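Local coordinates for protein transcriptional regulator, SorC family (Enterococcus faecalis, PDB 2O0M) that probably regulates transcription by binding DNA, in response to a sugar-type effector thought to bind its putative sugar-binding domain, at residues I243-H248 / A313-A318. Residues are numbered along the deposited sequence; the frame is centred on the assembly and turned at random.
With PO4 (phosphate ion), chain C.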
ATOM      1  N   ILE A 243      -2.143  -4.700   2.225  1.00  8.66           N
ATOM      2  CA  ILE A 243      -3.012  -4.736   3.387  1.00  8.81           C
ATOM      3  C   ILE A 243      -2.323  -5.644   4.376  1.00  8.73           C
ATOM      4  O   ILE A 243      -1.986  -6.789   4.051  1.00  8.20           O
ATOM      5  CB  ILE A 243      -4.406  -5.279   3.021  1.00  8.55           C
ATOM      6  CG1 ILE A 243      -5.072  -4.375   1.970  1.00  9.73           C
ATOM      7  CG2 ILE A 243      -5.298  -5.390   4.252  1.00  9.12           C
ATOM      8  CD1 ILE A 243      -6.197  -5.061   1.223  1.00  8.82           C
ATOM      9  N   GLY A 244      -2.113  -5.141   5.584  1.00  8.99           N
ATOM     10  CA  GLY A 244      -1.399  -5.898   6.605  1.00  9.73           C
ATOM     11  C   GLY A 244      -2.332  -6.621   7.548  1.00  9.80           C
ATOM     12  O   GLY A 244      -3.482  -6.217   7.738  1.00  9.75           O
ATOM     13  N   ARG A 245      -1.825  -7.707   8.123  1.00 10.47           N
ATOM     14  CA  ARG A 245      -2.478  -8.390   9.226  1.00 10.83           C
ATOM     15  C   ARG A 245      -2.123  -7.576  10.480  1.00 10.94           C
ATOM     16  O   ARG A 245      -0.942  -7.393  10.805  1.00 10.82           O
ATOM     17  CB  ARG A 245      -2.004  -9.853   9.279  1.00 10.69           C
ATOM     18  CG  ARG A 245      -2.412 -10.636   8.022  1.00 11.09           C
ATOM     19  CD  ARG A 245      -1.804 -12.028   7.896  1.00 11.96           C
ATOM     20  NE  ARG A 245      -2.263 -12.894   8.974  1.00 12.21           N
ATOM     21  CZ  ARG A 245      -1.547 -13.229  10.046  1.00 13.12           C
ATOM     22  NH1 ARG A 245      -0.305 -12.788  10.198  1.00 13.68           N
ATOM     23  NH2 ARG A 245      -2.072 -14.005  10.977  1.00 12.61           N
ATOM     24  N   ALA A 246      -3.145  -7.052  11.156  1.00 11.14           N
ATOM     25  CA  ALA A 246      -2.987  -5.949  12.118  1.00 11.08           C
ATOM     26  C   ALA A 246      -1.968  -6.196  13.232  1.00 11.29           C
ATOM     27  O   ALA A 246      -1.061  -5.398  13.427  1.00 10.65           O
ATOM     28  CB  ALA A 246      -4.323  -5.580  12.717  1.00 11.61           C
ATOM     29  N   LEU A 247      -2.133  -7.277  13.986  1.00 11.60           N
ATOM     30  CA  LEU A 247      -1.240  -7.508  15.125  1.00 12.49           C
ATOM     31  C   LEU A 247       0.187  -7.801  14.681  1.00 12.79           C
ATOM     32  O   LEU A 247       1.147  -7.360  15.321  1.00 13.76           O
ATOM     33  CB  LEU A 247      -1.790  -8.595  16.054  1.00 12.03           C
ATOM     34  CG  LEU A 247      -3.150  -8.227  16.669  1.00 12.50           C
ATOM     35  CD1 LEU A 247      -3.541  -9.254  17.719  1.00 13.90           C
ATOM     36  CD2 LEU A 247      -3.147  -6.832  17.311  1.00 12.70           C
ATOM     37  N   HIS A 248       0.325  -8.535  13.578  1.00 14.11           N
ATOM     38  CA  HIS A 248       1.629  -8.787  12.973  1.00 14.69           C
ATOM     39  C   HIS A 248       2.321  -7.475  12.596  1.00 14.38           C
ATOM     40  O   HIS A 248       3.513  -7.305  12.861  1.00 13.75           O
ATOM     41  CB  HIS A 248       1.470  -9.681  11.738  1.00 15.85           C
ATOM     42  CG  HIS A 248       2.746 -10.317  11.277  1.00 18.52           C
ATOM     43  ND1 HIS A 248       3.479  -9.833  10.216  1.00 21.00           N
ATOM     44  CD2 HIS A 248       3.404 -11.415  11.720  1.00 20.58           C
ATOM     45  CE1 HIS A 248       4.546 -10.592  10.037  1.00 20.32           C
ATOM     46  NE2 HIS A 248       4.522 -11.563  10.933  1.00 21.94           N
ATOM     47  N   ALA A 313      -6.822 -13.357   3.987  1.00 10.62           N
ATOM     48  CA  ALA A 313      -8.238 -13.268   3.634  1.00 10.93           C
ATOM     49  C   ALA A 313      -9.027 -12.381   4.607  1.00 10.78           C
ATOM     50  O   ALA A 313      -9.824 -11.548   4.194  1.00 11.06           O
ATOM     51  CB  ALA A 313      -8.855 -14.652   3.566  1.00 11.38           C
ATOM     52  N   LYS A 314      -8.812 -12.570   5.901  1.00 11.29           N
ATOM     53  CA  LYS A 314      -9.534 -11.789   6.906  1.00 11.84           C
ATOM     54  C   LYS A 314      -9.166 -10.307   6.844  1.00 11.47           C
ATOM     55  O   LYS A 314     -10.039  -9.438   6.888  1.00 10.42           O
ATOM     56  CB  LYS A 314      -9.267 -12.336   8.305  1.00 12.38           C
ATOM     57  CG  LYS A 314      -9.903 -13.689   8.571  1.00 14.13           C
ATOM     58  CD  LYS A 314      -9.430 -14.264   9.885  1.00 15.14           C
ATOM     59  CE  LYS A 314     -10.390 -15.306  10.438  1.00 18.56           C
ATOM     60  NZ  LYS A 314     -10.791 -16.332   9.440  1.00 21.10           N
ATOM     61  N   ALA A 315      -7.872 -10.026   6.715  1.00 10.49           N
ATOM     62  CA  ALA A 315      -7.402  -8.636   6.652  1.00 10.80           C
ATOM     63  C   ALA A 315      -7.936  -7.948   5.397  1.00  9.96           C
ATOM     64  O   ALA A 315      -8.357  -6.788   5.438  1.00  9.68           O
ATOM     65  CB  ALA A 315      -5.892  -8.588   6.668  1.00 10.19           C
ATOM     66  N   ILE A 316      -7.891  -8.658   4.274  1.00 10.20           N
ATOM     67  CA  ILE A 316      -8.410  -8.132   3.005  1.00 10.87           C
ATOM     68  C   ILE A 316      -9.895  -7.768   3.134  1.00 11.12           C
ATOM     69  O   ILE A 316     -10.310  -6.666   2.778  1.00 11.78           O
ATOM     70  CB  ILE A 316      -8.194  -9.131   1.846  1.00 10.80           C
ATOM     71  CG1 ILE A 316      -6.698  -9.243   1.526  1.00  9.62           C
ATOM     72  CG2 ILE A 316      -8.953  -8.694   0.601  1.00 10.91           C
ATOM     73  CD1 ILE A 316      -6.343 -10.487   0.700  1.00 11.24           C
ATOM     74  N   ARG A 317     -10.685  -8.683   3.676  1.00 11.69           N
ATOM     75  CA  ARG A 317     -12.113  -8.420   3.890  1.00 12.31           C
ATOM     76  C   ARG A 317     -12.348  -7.173   4.751  1.00 12.01           C
ATOM     77  O   ARG A 317     -13.209  -6.354   4.451  1.00 12.67           O
ATOM     78  CB  ARG A 317     -12.785  -9.622   4.552  1.00 12.53           C
ATOM     79  CG  ARG A 317     -12.997 -10.791   3.621  1.00 14.05           C
ATOM     80  CD  ARG A 317     -13.288 -12.051   4.401  1.00 15.66           C
ATOM     81  NE  ARG A 317     -14.400 -11.866   5.333  1.00 18.32           N
ATOM     82  CZ  ARG A 317     -14.483 -12.440   6.532  1.00 19.37           C
ATOM     83  NH1 ARG A 317     -13.531 -13.262   6.967  1.00 19.56           N
ATOM     84  NH2 ARG A 317     -15.530 -12.200   7.310  1.00 20.38           N
ATOM     85  N   ALA A 318     -11.571  -7.026   5.814  1.00 12.27           N
ATOM     86  CA  ALA A 318     -11.801  -5.950   6.775  1.00 12.08           C
ATOM     87  C   ALA A 318     -11.443  -4.590   6.187  1.00 12.56           C
ATOM     88  O   ALA A 318     -12.164  -3.604   6.382  1.00 13.16           O
ATOM     89  CB  ALA A 318     -11.028  -6.203   8.051  1.00 11.97           C
TER
HETATM   90  P   PO4 C 402     -17.151  -9.554   5.247  1.00 43.98           P
HETATM   91  O1  PO4 C 402     -17.496 -10.021   6.640  1.00 46.76           O
HETATM   92  O2  PO4 C 402     -17.431 -10.597   4.198  1.00 48.56           O
HETATM   93  O3  PO4 C 402     -17.948  -8.313   4.949  1.00 46.44           O
HETATM   94  O4  PO4 C 402     -15.690  -9.211   5.198  1.00 48.29           O
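With chi1 of -61°, I243 sets its CG2 methyl anti to the backbone N, directed at helix 313-320, while chi2 of 160° stretches the other branch out so that CD1 reaches further along the same helix. CG2 settles on the backbone of A315, 3.6 Å from A315 O, and lies 4.1 Å from A315 CB. The longer branch ends at I316, where I243 CD1 is 4.2 Å from I316 CG1. A beta-branched residue suits this place because its two arms cover two successive helix residues.

Alanine suits the helix side: its single methyl lets the backbones come close, the CA atoms of R245 and A315 being 5.6 Å apart. G244 meets A315 CB through its carbonyl O at 3.5 Å; a second phosphate lies near this glycine, whose missing side chain probably keeps the backbone accessible. R245 CG brushes the same methyl at 4.3 Å, its charged end staying at the surface. On the helix face turned away, R317 hydrogen-bonds a phosphate in its guanidinium plane, NH2 reaching phosphate O1 at 3.0 Å, nearly straight (166°).

The contact is largely buried, built of methyls set against one another and against backbone carbonyl oxygens, with R245 at its exposed margin. It joins the C-terminal end of strand 238-245 to helix 313-320, which follows the neighbouring parallel strand 302-306, in keeping with a Rossmann-like domain. Helix 333-339 packs on I316, and strand 270-272 adds A270 against A315.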